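Local structure of gingipain R2 Pro-Domain (Porphyromonas gingivalis, 4IEF) at residues T193-E196 with D197-S201. The protein is the pro-domain of the arginine-specific cysteine protease gingipain R2 and probably binds the protease domain to keep it inactive until maturation. Sequence-based numbering, arbitrary orientation.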
ATOM      1  N   THR A 193      15.907 -10.905  -5.758  1.00 53.16           N
ATOM      2  CA  THR A 193      15.657 -10.014  -6.900  1.00 51.83           C
ATOM      3  C   THR A 193      14.215  -9.429  -6.927  1.00 52.52           C
ATOM      4  O   THR A 193      13.902  -8.637  -7.813  1.00 51.13           O
ATOM      5  CB  THR A 193      15.975 -10.783  -8.215  1.00 60.70           C
ATOM      6  OG1 THR A 193      15.968  -9.879  -9.319  1.00 62.05           O
ATOM      7  CG2 THR A 193      15.025 -11.954  -8.482  1.00 58.09           C
ATOM      8  N   GLY A 194      13.382  -9.815  -5.961  1.00 47.46           N
ATOM      9  CA  GLY A 194      11.979  -9.423  -5.871  1.00 45.92           C
ATOM     10  C   GLY A 194      11.651  -7.947  -5.748  1.00 48.69           C
ATOM     11  O   GLY A 194      10.533  -7.548  -6.083  1.00 48.12           O
ATOM     12  N   PHE A 195      12.597  -7.125  -5.263  1.00 44.26           N
ATOM     13  CA  PHE A 195      12.372  -5.688  -5.079  1.00 42.67           C
ATOM     14  C   PHE A 195      12.857  -4.834  -6.262  1.00 47.78           C
ATOM     15  O   PHE A 195      12.704  -3.613  -6.212  1.00 47.70           O
ATOM     16  CB  PHE A 195      13.039  -5.210  -3.780  1.00 43.86           C
ATOM     17  CG  PHE A 195      12.099  -5.104  -2.601  1.00 44.54           C
ATOM     18  CD1 PHE A 195      11.831  -3.874  -2.015  1.00 46.45           C
ATOM     19  CD2 PHE A 195      11.488  -6.238  -2.069  1.00 47.13           C
ATOM     20  CE1 PHE A 195      10.966  -3.777  -0.922  1.00 46.76           C
ATOM     21  CE2 PHE A 195      10.637  -6.143  -0.968  1.00 49.34           C
ATOM     22  CZ  PHE A 195      10.370  -4.911  -0.410  1.00 46.42           C
ATOM     23  N   GLU A 196      13.402  -5.462  -7.329  1.00 46.17           N
ATOM     24  CA  GLU A 196      13.911  -4.765  -8.520  1.00 46.32           C
ATOM     25  C   GLU A 196      12.844  -3.899  -9.184  1.00 48.62           C
ATOM     26  O   GLU A 196      13.119  -2.741  -9.490  1.00 47.43           O
ATOM     27  CB  GLU A 196      14.500  -5.747  -9.543  1.00 49.55           C
ATOM     28  CG  GLU A 196      15.836  -6.360  -9.148  1.00 64.17           C
ATOM     29  CD  GLU A 196      16.967  -5.383  -8.904  1.00 90.43           C
ATOM     30  OE1 GLU A 196      17.734  -5.121  -9.857  1.00 87.97           O
ATOM     31  OE2 GLU A 196      17.102  -4.895  -7.759  1.00 86.80           O
ATOM     32  N   ASP A 197      11.619  -4.436  -9.357  1.00 45.37           N
ATOM     33  CA  ASP A 197      10.508  -3.703  -9.965  1.00 45.14           C
ATOM     34  C   ASP A 197       9.976  -2.598  -9.037  1.00 46.07           C
ATOM     35  O   ASP A 197       9.418  -1.614  -9.529  1.00 44.99           O
ATOM     36  CB  ASP A 197       9.374  -4.650 -10.366  1.00 48.49           C
ATOM     37  CG  ASP A 197       8.686  -4.201 -11.634  1.00 63.10           C
ATOM     38  OD1 ASP A 197       9.228  -4.468 -12.731  1.00 66.41           O
ATOM     39  OD2 ASP A 197       7.620  -3.562 -11.534  1.00 66.54           O
ATOM     40  N   ILE A 198      10.157  -2.757  -7.708  1.00 40.88           N
ATOM     41  CA  ILE A 198       9.763  -1.752  -6.714  1.00 38.96           C
ATOM     42  C   ILE A 198      10.721  -0.556  -6.860  1.00 41.70           C
ATOM     43  O   ILE A 198      10.258   0.583  -6.912  1.00 39.48           O
ATOM     44  CB  ILE A 198       9.740  -2.354  -5.271  1.00 41.13           C
ATOM     45  CG1 ILE A 198       8.546  -3.319  -5.102  1.00 41.49           C
ATOM     46  CG2 ILE A 198       9.731  -1.265  -4.184  1.00 40.36           C
ATOM     47  CD1 ILE A 198       8.706  -4.347  -4.015  1.00 47.99           C
ATOM     48  N   TYR A 199      12.044  -0.829  -6.977  1.00 39.23           N
ATOM     49  CA  TYR A 199      13.078   0.195  -7.146  1.00 38.86           C
ATOM     50  C   TYR A 199      12.852   1.012  -8.420  1.00 43.62           C
ATOM     51  O   TYR A 199      13.029   2.232  -8.405  1.00 42.10           O
ATOM     52  CB  TYR A 199      14.484  -0.431  -7.197  1.00 40.59           C
ATOM     53  CG  TYR A 199      14.915  -1.258  -6.005  1.00 41.41           C
ATOM     54  CD1 TYR A 199      15.735  -2.370  -6.167  1.00 44.60           C
ATOM     55  CD2 TYR A 199      14.578  -0.879  -4.707  1.00 40.74           C
ATOM     56  CE1 TYR A 199      16.162  -3.119  -5.074  1.00 45.22           C
ATOM     57  CE2 TYR A 199      14.990  -1.628  -3.606  1.00 41.78           C
ATOM     58  CZ  TYR A 199      15.795  -2.739  -3.794  1.00 50.91           C
ATOM     59  OH  TYR A 199      16.232  -3.471  -2.720  1.00 52.87           O
ATOM     60  N   LYS A 200      12.453   0.330  -9.517  1.00 42.19           N
ATOM     61  CA  LYS A 200      12.196   0.934 -10.827  1.00 42.60           C
ATOM     62  C   LYS A 200      11.017   1.907 -10.779  1.00 45.72           C
ATOM     63  O   LYS A 200      11.069   2.953 -11.427  1.00 45.77           O
ATOM     64  CB  LYS A 200      11.936  -0.152 -11.885  1.00 46.50           C
ATOM     65  CG  LYS A 200      13.179  -0.924 -12.296  1.00 60.12           C
ATOM     66  CD  LYS A 200      12.886  -1.929 -13.401  1.00 70.91           C
ATOM     67  CE  LYS A 200      14.104  -2.747 -13.777  1.00 82.34           C
ATOM     68  NZ  LYS A 200      15.107  -1.968 -14.556  1.00 89.96           N
ATOM     69  N   SER A 201       9.968   1.571 -10.002  1.00 41.26           N
ATOM     70  CA  SER A 201       8.762   2.390  -9.865  1.00 40.07           C
ATOM     71  C   SER A 201       8.920   3.509  -8.831  1.00 43.22           C
ATOM     72  O   SER A 201       8.313   4.561  -9.001  1.00 44.27           O
ATOM     73  CB  SER A 201       7.560   1.522  -9.509  1.00 43.62           C
ATOM     74  OG  SER A 201       7.781   0.784  -8.320  1.00 56.77           O
TER
HETATM   75  O   HOH W   1      11.608  -7.344  -9.198  1.00 42.00           O
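Phe195 O is approached by two backbone amides and by an aromatic face. Tyr199 N donates to it at 3.0 Å with an N-H...O angle of 160°, the i to i+4 bond of a helical first turn, whereas the bond from Ile198 N is weak. The same oxygen lies 3.2 Å above the plane of the Tyr199 ring, offset toward its rim near CG. This placement follows from the Tyr199 torsion, which sets CG anti to the carbonyl carbon and folds the ring back along the preceding turn. Beyond that oxygen, Phe195 CB rests over the ring as a CH-pi contact, 3.7 Å from Tyr199 CZ. Ile198 meets the Phe195 ring differently: its CD1 stands 3.6 Å from the centroid, 7° off the normal, so one methyl is centred on the face. Glu196 OE2 comes in the plane of the Tyr199 ring, at the edge and 3.3 Å from CD1, with the carboxylate turned 86° from the ring; the oxygen's hydrogen bond is to Tyr206 OH. Ahead of the helix, a type I turn runs from Thr193 to Glu196, and a water donates to Thr193 O while accepting from Asp197 N (2.9 Å), thereby occupying a first-turn amide. Outside this stretch, Asp197 OD2 forms a salt bridge with a basic side chain on the chain of another protein, and that chain also packs on Phe195 and Ile198. The turn thus leads into helix 196-202, with Phe195 and Ile198 against Leu141 at the end of strand 133-141 and Tyr199 OH hydrogen-bonded to Asp143 N in the link to strand 144-157.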